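Uncharacterized protein (Bacteroides ovatus, PDB 4FS7) is of unknown function but, as an extracellular leucine-rich repeat protein of the BspA type, probably binds other proteins. Local coordinates at residues D140-I146 against S163-L169; I108-S114 against I131-K137; F293-L299 against A315-S321. All coordinates share one frame; numbering follows the deposited sequence.

Interaction 1: D140-I146 against S163-L169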
# COMPACT_ATOMS: atom_id res chain seq x y z
N ASP A 140 -8.04 -4.78 -15.94
CA ASP A 140 -8.10 -3.42 -16.49
C ASP A 140 -9.43 -2.69 -16.22
O ASP A 140 -9.79 -1.76 -16.94
CB ASP A 140 -7.75 -3.39 -17.98
CG ASP A 140 -7.12 -2.09 -18.39
OD1 ASP A 140 -6.37 -1.51 -17.57
OD2 ASP A 140 -7.41 -1.64 -19.52
N PHE A 141 -10.12 -3.07 -15.13
CA PHE A 141 -11.32 -2.40 -14.63
C PHE A 141 -11.13 -0.91 -14.41
O PHE A 141 -10.14 -0.53 -13.78
CB PHE A 141 -11.74 -2.95 -13.23
CG PHE A 141 -11.84 -4.45 -13.13
CD1 PHE A 141 -12.35 -5.22 -14.15
CD2 PHE A 141 -11.45 -5.11 -11.94
CE1 PHE A 141 -12.48 -6.58 -14.05
CE2 PHE A 141 -11.55 -6.47 -11.85
CZ PHE A 141 -12.09 -7.20 -12.88
N LYS A 142 -12.12 -0.11 -14.78
CA LYS A 142 -12.19 1.28 -14.33
C LYS A 142 -12.89 1.39 -12.97
O LYS A 142 -12.61 2.33 -12.22
CB LYS A 142 -12.93 2.12 -15.34
CG LYS A 142 -12.99 3.57 -15.01
CD LYS A 142 -13.68 4.36 -16.17
CE LYS A 142 -13.83 5.83 -15.82
NZ LYS A 142 -13.93 6.65 -17.06
N GLU A 143 -13.84 0.50 -12.70
CA GLU A 143 -14.59 0.57 -11.48
C GLU A 143 -14.89 -0.83 -11.06
O GLU A 143 -14.97 -1.76 -11.86
CB GLU A 143 -15.86 1.38 -11.69
CG GLU A 143 -16.88 0.84 -12.60
CD GLU A 143 -18.12 1.76 -12.53
OE1 GLU A 143 -18.15 2.74 -13.28
OE2 GLU A 143 -19.00 1.54 -11.65
N ILE A 144 -15.06 -1.00 -9.77
CA ILE A 144 -15.61 -2.25 -9.22
C ILE A 144 -16.37 -1.98 -7.91
O ILE A 144 -15.93 -1.17 -7.07
CB ILE A 144 -14.53 -3.34 -9.02
CG1 ILE A 144 -15.22 -4.71 -8.81
CG2 ILE A 144 -13.60 -2.96 -7.90
CD1 ILE A 144 -14.34 -5.88 -8.85
N THR A 145 -17.54 -2.60 -7.81
CA THR A 145 -18.32 -2.58 -6.58
C THR A 145 -18.30 -3.94 -5.91
O THR A 145 -18.60 -4.99 -6.54
CB THR A 145 -19.75 -2.12 -6.88
OG1 THR A 145 -19.70 -0.78 -7.39
CG2 THR A 145 -20.63 -2.14 -5.62
N ILE A 146 -17.86 -3.95 -4.66
CA ILE A 146 -17.75 -5.19 -3.87
C ILE A 146 -19.02 -5.37 -3.07
O ILE A 146 -19.37 -4.50 -2.30
CB ILE A 146 -16.58 -5.17 -2.83
CG1 ILE A 146 -15.24 -4.76 -3.46
CG2 ILE A 146 -16.45 -6.54 -2.11
CD1 ILE A 146 -14.79 -5.59 -4.67
N SER A 163 -6.01 0.86 -14.41
CA SER A 163 -7.08 1.73 -14.88
C SER A 163 -8.11 2.00 -13.78
O SER A 163 -9.06 2.75 -14.03
CB SER A 163 -7.80 1.11 -16.09
OG SER A 163 -6.93 1.07 -17.18
N LEU A 164 -7.97 1.39 -12.60
CA LEU A 164 -9.00 1.48 -11.56
C LEU A 164 -9.10 2.91 -11.00
O LEU A 164 -8.10 3.46 -10.51
CB LEU A 164 -8.70 0.52 -10.44
CG LEU A 164 -9.75 0.33 -9.35
CD1 LEU A 164 -11.05 -0.31 -9.88
CD2 LEU A 164 -9.16 -0.55 -8.22
N GLU A 165 -10.29 3.50 -11.10
CA GLU A 165 -10.59 4.82 -10.63
C GLU A 165 -11.66 4.86 -9.57
O GLU A 165 -11.81 5.88 -8.89
CB GLU A 165 -11.04 5.71 -11.80
CG GLU A 165 -9.99 5.94 -12.89
CD GLU A 165 -10.44 6.93 -13.96
OE1 GLU A 165 -11.11 7.93 -13.63
OE2 GLU A 165 -10.08 6.71 -15.12
N TYR A 166 -12.42 3.79 -9.40
CA TYR A 166 -13.49 3.79 -8.42
C TYR A 166 -13.56 2.40 -7.82
O TYR A 166 -13.67 1.41 -8.57
CB TYR A 166 -14.81 4.14 -9.05
CG TYR A 166 -15.90 4.07 -8.03
CD1 TYR A 166 -16.05 5.07 -7.07
CD2 TYR A 166 -16.73 2.94 -7.94
CE1 TYR A 166 -17.04 5.02 -6.11
CE2 TYR A 166 -17.73 2.87 -6.96
CZ TYR A 166 -17.88 3.90 -6.05
OH TYR A 166 -18.85 3.80 -5.10
N VAL A 167 -13.54 2.30 -6.49
CA VAL A 167 -13.82 1.03 -5.81
C VAL A 167 -14.71 1.26 -4.60
O VAL A 167 -14.48 2.17 -3.84
CB VAL A 167 -12.51 0.29 -5.42
CG1 VAL A 167 -11.56 1.15 -4.63
CG2 VAL A 167 -12.82 -1.02 -4.70
N SER A 168 -15.77 0.46 -4.49
CA SER A 168 -16.65 0.45 -3.34
C SER A 168 -16.41 -0.80 -2.52
O SER A 168 -16.82 -1.89 -2.93
CB SER A 168 -18.10 0.55 -3.79
OG SER A 168 -18.95 0.49 -2.65
N LEU A 169 -15.73 -0.68 -1.39
CA LEU A 169 -15.44 -1.76 -0.45
C LEU A 169 -16.65 -2.03 0.42
O LEU A 169 -17.47 -1.15 0.62
CB LEU A 169 -14.24 -1.40 0.43
CG LEU A 169 -12.89 -1.36 -0.26
CD1 LEU A 169 -11.86 -0.64 0.60
CD2 LEU A 169 -12.42 -2.80 -0.58
O HOH W 1 -7.52 -1.52 -13.66
O HOH W 2 -20.83 1.71 -5.70
O HOH W 3 -19.98 -1.96 -1.80

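Interaction 2: I108-S114 against I131-K137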
# COMPACT_ATOMS: atom_id res chain seq x y z
N ILE A 108 -14.52 -16.02 -5.25
CA ILE A 108 -13.56 -15.92 -6.32
C ILE A 108 -12.22 -16.28 -5.70
O ILE A 108 -11.75 -15.64 -4.77
CB ILE A 108 -13.49 -14.50 -6.91
CG1 ILE A 108 -14.86 -14.06 -7.44
CG2 ILE A 108 -12.46 -14.42 -8.06
CD1 ILE A 108 -15.42 -14.95 -8.47
N GLY A 109 -11.67 -17.39 -6.13
CA GLY A 109 -10.44 -17.90 -5.56
C GLY A 109 -9.17 -17.18 -5.97
O GLY A 109 -9.12 -16.34 -6.88
N ARG A 110 -8.10 -17.63 -5.33
CA ARG A 110 -6.72 -17.23 -5.64
C ARG A 110 -6.46 -17.10 -7.15
O ARG A 110 -6.66 -18.08 -7.87
CB ARG A 110 -5.79 -18.30 -5.04
CG ARG A 110 -4.30 -18.13 -5.29
CD ARG A 110 -3.48 -19.15 -4.47
NE ARG A 110 -3.38 -18.75 -3.07
CZ ARG A 110 -2.44 -17.92 -2.59
NH1 ARG A 110 -1.52 -17.42 -3.41
NH2 ARG A 110 -2.42 -17.59 -1.31
N CYS A 111 -5.96 -15.95 -7.59
CA CYS A 111 -5.44 -15.74 -8.93
C CYS A 111 -6.45 -16.05 -10.05
O CYS A 111 -6.03 -16.22 -11.20
CB CYS A 111 -4.15 -16.54 -9.17
SG CYS A 111 -2.79 -15.98 -8.13
N THR A 112 -7.76 -16.02 -9.77
CA THR A 112 -8.71 -16.46 -10.80
C THR A 112 -8.65 -15.60 -12.06
O THR A 112 -8.78 -16.14 -13.17
CB THR A 112 -10.12 -16.47 -10.21
OG1 THR A 112 -10.16 -17.41 -9.16
CG2 THR A 112 -11.18 -16.85 -11.25
N PHE A 113 -8.47 -14.28 -11.90
CA PHE A 113 -8.37 -13.37 -13.00
C PHE A 113 -7.03 -12.65 -13.04
O PHE A 113 -6.90 -11.61 -13.68
CB PHE A 113 -9.50 -12.34 -12.98
CG PHE A 113 -10.87 -12.91 -13.10
CD1 PHE A 113 -11.43 -13.12 -14.35
CD2 PHE A 113 -11.63 -13.22 -11.97
CE1 PHE A 113 -12.70 -13.65 -14.45
CE2 PHE A 113 -12.93 -13.74 -12.10
CZ PHE A 113 -13.44 -13.93 -13.34
N SER A 114 -6.05 -13.18 -12.33
CA SER A 114 -4.73 -12.57 -12.32
C SER A 114 -4.18 -12.55 -13.76
O SER A 114 -4.21 -13.57 -14.47
CB SER A 114 -3.80 -13.33 -11.43
OG SER A 114 -2.50 -12.71 -11.44
N ILE A 131 -13.17 -12.96 -1.76
CA ILE A 131 -12.30 -12.71 -2.90
C ILE A 131 -10.89 -13.10 -2.48
O ILE A 131 -10.40 -12.62 -1.46
CB ILE A 131 -12.34 -11.24 -3.34
CG1 ILE A 131 -13.74 -10.88 -3.85
CG2 ILE A 131 -11.25 -10.92 -4.39
CD1 ILE A 131 -13.97 -9.37 -4.09
N GLY A 132 -10.23 -13.97 -3.25
CA GLY A 132 -8.96 -14.53 -2.85
C GLY A 132 -7.75 -13.67 -3.14
O GLY A 132 -7.85 -12.62 -3.75
N VAL A 133 -6.61 -14.21 -2.72
CA VAL A 133 -5.31 -13.58 -2.95
C VAL A 133 -5.09 -13.36 -4.45
O VAL A 133 -5.29 -14.26 -5.27
CB VAL A 133 -4.20 -14.43 -2.33
CG1 VAL A 133 -2.81 -13.96 -2.77
CG2 VAL A 133 -4.33 -14.41 -0.84
N GLU A 134 -4.74 -12.13 -4.83
CA GLU A 134 -4.39 -11.82 -6.19
C GLU A 134 -5.52 -12.12 -7.18
O GLU A 134 -5.30 -12.32 -8.35
CB GLU A 134 -3.10 -12.50 -6.61
CG GLU A 134 -1.91 -11.97 -5.80
CD GLU A 134 -0.63 -12.72 -6.00
OE1 GLU A 134 -0.46 -13.44 -6.98
OE2 GLU A 134 0.28 -12.56 -5.15
N ALA A 135 -6.77 -12.12 -6.71
CA ALA A 135 -7.88 -12.59 -7.55
C ALA A 135 -8.04 -11.81 -8.84
O ALA A 135 -8.43 -12.37 -9.87
CB ALA A 135 -9.19 -12.57 -6.74
N PHE A 136 -7.83 -10.48 -8.77
CA PHE A 136 -8.03 -9.59 -9.91
C PHE A 136 -6.74 -8.83 -10.27
O PHE A 136 -6.80 -7.79 -10.90
CB PHE A 136 -9.17 -8.61 -9.66
CG PHE A 136 -10.51 -9.27 -9.50
CD1 PHE A 136 -11.20 -9.76 -10.62
CD2 PHE A 136 -11.07 -9.51 -8.25
CE1 PHE A 136 -12.41 -10.37 -10.48
CE2 PHE A 136 -12.30 -10.14 -8.14
CZ PHE A 136 -12.94 -10.57 -9.26
N LYS A 137 -5.59 -9.39 -9.90
CA LYS A 137 -4.33 -8.68 -10.08
C LYS A 137 -4.08 -8.40 -11.56
O LYS A 137 -4.04 -9.31 -12.41
CB LYS A 137 -3.19 -9.48 -9.45
CG LYS A 137 -1.83 -8.83 -9.61
CD LYS A 137 -0.75 -9.55 -8.81
CE LYS A 137 0.55 -8.77 -8.79
NZ LYS A 137 1.54 -9.38 -7.84
O HOH W 4 -0.67 -13.34 -9.58

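Interaction 3: F293-L299 against A315-S321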
# COMPACT_ATOMS: atom_id res chain seq x y z
N PHE A 293 13.00 11.83 8.36
CA PHE A 293 12.96 12.82 7.33
C PHE A 293 14.17 12.76 6.41
O PHE A 293 14.60 13.76 5.81
CB PHE A 293 12.82 14.24 7.95
CG PHE A 293 11.65 14.36 8.87
CD1 PHE A 293 10.36 14.45 8.36
CD2 PHE A 293 11.82 14.35 10.23
CE1 PHE A 293 9.28 14.55 9.19
CE2 PHE A 293 10.74 14.46 11.12
CZ PHE A 293 9.46 14.54 10.57
N TYR A 294 14.72 11.56 6.25
CA TYR A 294 15.91 11.41 5.39
C TYR A 294 15.62 11.91 3.99
O TYR A 294 14.64 11.50 3.37
CB TYR A 294 16.32 9.90 5.29
CG TYR A 294 17.72 9.73 4.73
CD1 TYR A 294 17.99 9.88 3.40
CD2 TYR A 294 18.80 9.48 5.59
CE1 TYR A 294 19.29 9.87 2.93
CE2 TYR A 294 20.10 9.41 5.14
CZ TYR A 294 20.35 9.62 3.79
OH TYR A 294 21.64 9.66 3.29
N GLY A 295 16.49 12.75 3.44
CA GLY A 295 16.34 13.16 2.06
C GLY A 295 15.19 14.07 1.80
O GLY A 295 14.77 14.23 0.65
N CYS A 296 14.66 14.73 2.82
CA CYS A 296 13.57 15.70 2.64
C CYS A 296 14.22 17.05 2.29
O CYS A 296 14.34 17.98 3.08
CB CYS A 296 12.70 15.74 3.89
SG CYS A 296 11.69 14.25 4.06
N SER A 297 14.66 17.13 1.05
CA SER A 297 15.48 18.22 0.56
C SER A 297 14.77 19.55 0.35
O SER A 297 15.47 20.55 0.11
CB SER A 297 16.22 17.78 -0.72
OG SER A 297 15.31 17.24 -1.63
N SER A 298 13.45 19.57 0.44
CA SER A 298 12.66 20.81 0.43
C SER A 298 12.17 21.24 1.80
O SER A 298 11.48 22.26 1.93
CB SER A 298 11.45 20.68 -0.52
OG SER A 298 11.88 20.58 -1.86
N LEU A 299 12.52 20.51 2.85
CA LEU A 299 11.97 20.77 4.20
C LEU A 299 12.60 22.05 4.76
O LEU A 299 13.83 22.16 4.86
CB LEU A 299 12.31 19.61 5.10
CG LEU A 299 11.81 19.64 6.53
CD1 LEU A 299 10.31 19.90 6.65
CD2 LEU A 299 12.22 18.32 7.22
N ALA A 315 17.93 11.21 11.27
CA ALA A 315 16.54 11.68 11.13
C ALA A 315 16.33 12.81 10.14
O ALA A 315 15.29 12.87 9.49
CB ALA A 315 15.94 12.02 12.47
N PHE A 316 17.29 13.71 10.08
CA PHE A 316 17.25 14.85 9.20
C PHE A 316 18.42 14.85 8.20
O PHE A 316 18.75 15.88 7.57
CB PHE A 316 17.19 16.19 9.94
CG PHE A 316 15.97 16.36 10.80
CD1 PHE A 316 14.81 16.89 10.25
CD2 PHE A 316 15.96 16.01 12.12
CE1 PHE A 316 13.68 17.07 11.02
CE2 PHE A 316 14.84 16.18 12.90
CZ PHE A 316 13.69 16.72 12.33
N GLU A 317 19.03 13.68 8.00
CA GLU A 317 20.17 13.64 7.07
C GLU A 317 19.70 14.06 5.66
O GLU A 317 18.62 13.63 5.20
CB GLU A 317 20.82 12.26 7.07
CG GLU A 317 21.92 12.12 6.02
CD GLU A 317 22.91 10.99 6.22
OE1 GLU A 317 23.12 10.57 7.34
OE2 GLU A 317 23.46 10.64 5.18
N SER A 318 20.50 14.87 4.98
CA SER A 318 20.24 15.27 3.62
C SER A 318 19.03 16.19 3.47
O SER A 318 18.52 16.41 2.36
CB SER A 318 20.20 14.07 2.65
OG SER A 318 21.52 13.65 2.31
N CYS A 319 18.65 16.87 4.56
CA CYS A 319 17.62 17.93 4.50
C CYS A 319 18.34 19.23 4.18
O CYS A 319 18.63 20.06 5.04
CB CYS A 319 16.85 17.99 5.81
SG CYS A 319 15.74 16.59 6.06
N THR A 320 18.64 19.40 2.91
CA THR A 320 19.56 20.41 2.40
C THR A 320 19.01 21.83 2.32
O THR A 320 19.81 22.75 2.08
CB THR A 320 20.11 20.00 1.03
OG1 THR A 320 19.02 19.65 0.18
CG2 THR A 320 21.12 18.82 1.16
N SER A 321 17.73 22.02 2.57
CA SER A 321 17.11 23.35 2.58
C SER A 321 16.80 23.87 3.98
O SER A 321 16.38 25.02 4.13
CB SER A 321 15.80 23.32 1.77
OG SER A 321 16.04 23.16 0.39
O HOH W 5 18.03 21.73 -1.25

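Interaction 1: D140-I146 against S163-L169
The carbonyl oxygen K142 O takes two backbone donors at once, E165 N at 2.8 Å and Y166 N at 3.2 Å, where the chain enters a parallel strand pair of the leucine-rich repeat solenoid. Strands 143-145 and 166-168 run side by side at 5° and belong to successive turns of that coil. I144 sits between two bonds of the pair, giving its N-H to Y166 O and accepting from S168 N; I146 N then reaches S168 O at 2.9 Å.

The two faces of the pair differ sharply. Inward, I144 CG2 lies 3.8 Å from V167 CG2 and also touches L164 CD1. With I144 CG1 anti to the backbone N (chi1 -165°), the longer branch leads away from the neighbouring strand and leaves CG2 to make the contact. Outward, E143 CB approaches the edge of the Y166 ring, and in one of its two modelled conformers T145 OG1 shares a water with Y166 OH. K142 and E165 are oppositely charged neighbours, but K142 NZ stays 4.3 Å from E165 OE2, beyond a salt bridge. Ahead of the strands, S163 OG donates to D140 OD1 at 2.7 Å, meeting it from above the carboxylate plane, 43° out of it.

Interaction 2: I108-S114 against I131-K137
F113 and F136 run alongside each other with planes 7° apart, displaced until little of one ring lies over the other; F113 CD2 comes to 3.3 Å from F136 CE1. This is the tight side of two stacked solenoid turns, each a type II turn followed by a type I turn. I108 CG2 fills in beside it, 4.0 Å from A135 CB and close to F136 CZ. F90 and F158 carry the row of rings beyond F113 and F136.

Three backbone bonds tie the turns: G132 N to I108 O, C111 N to V133 O at 2.9 Å and F113 N to A135 O at 2.8 Å. A135 O also lies at the edge of the F113 ring, in its plane.

The opposite margin is looser and more polar. In one of its two modelled conformers, R110 bends at chi3 (-77°) and lays its guanidinium over V133, whose CB sits off-centre, 3.7 Å above the plane. A water bridges S114 OG and E134 OE1, while K137 NZ turns to a salt bridge with E156. The chemistry largely divides: rings and aliphatic groups inside, where G109 O satisfies T112 OG1, and charged ends with a water-linked serine and glutamate outside.

Interaction 3: F293-L299 against A315-S321
Consecutive loops of the leucine-rich repeat solenoid stack here, each making a type II turn, F293 to C296 in one and F316 to C319 in the next, with C296 and C319 each at the centre of an inverse gamma turn. Two backbone bonds hold the turns together: F293 N to A315 O at 2.8 Å and G295 N to E317 O at 2.9 Å, the latter almost straight at 173°.

On the inner side, F293 and F316 lie alongside each other with planes at 20°, displaced until there is little overlap; F293 CD2 approaches F316 CE1 to 3.4 Å. L299 CD2 reaches the edge of the F316 ring. The same methyl meets C319 SG at 4.1 Å, and that sulfur also touches C296 CB. Its nearest neighbour across the contact is polar, since C319 SG lies 3.1 Å from F293 O.

Y294 and E317 form a second side-chain pair. Both have CG anti to the backbone N, and the two run side by side until Y294 OH donates to E317 OE2 at 2.8 Å from above the carboxylate plane. E317 O lies over the centre of the Y294 ring, 4.0 Å from its plane, so one residue meets both the ring face and the hydroxyl. R337 and R340 form salt bridges with the same carboxylate, which would probably favour its charged form.

At the far end, S321 OG donates to S297 O at 2.7 Å, and a water links that carbonyl to T320 OG1. Y273 stacks on Y294 and F339 meets F316, continuing the stack into the adjoining loops. Beneath the turns, F293 rests on V281 of strand 280-283 and on V288 of strand 287-288, while L299 shares V281 and A315 shares V288.

Along the chain, residues 108-137 of interaction 2 precede 140-169 of interaction 1, and 293-321 of interaction 3 follow much later. Interactions 2 and 1 lie side by side, their centres about 15 Å apart. They touch where F141 CZ comes to 3.5 Å from F136 CD1, so the turn region and the strand pair share one hydrophobic interior. Interaction 3 lies on the opposite side of the chain's centre, about 37 Å from interaction 1 and 40 Å from interaction 2, centre to centre. Turn stacking with paired phenylalanines recurs in interactions 2 and 3, consistent with a repeated packing scheme along the elongated solenoid.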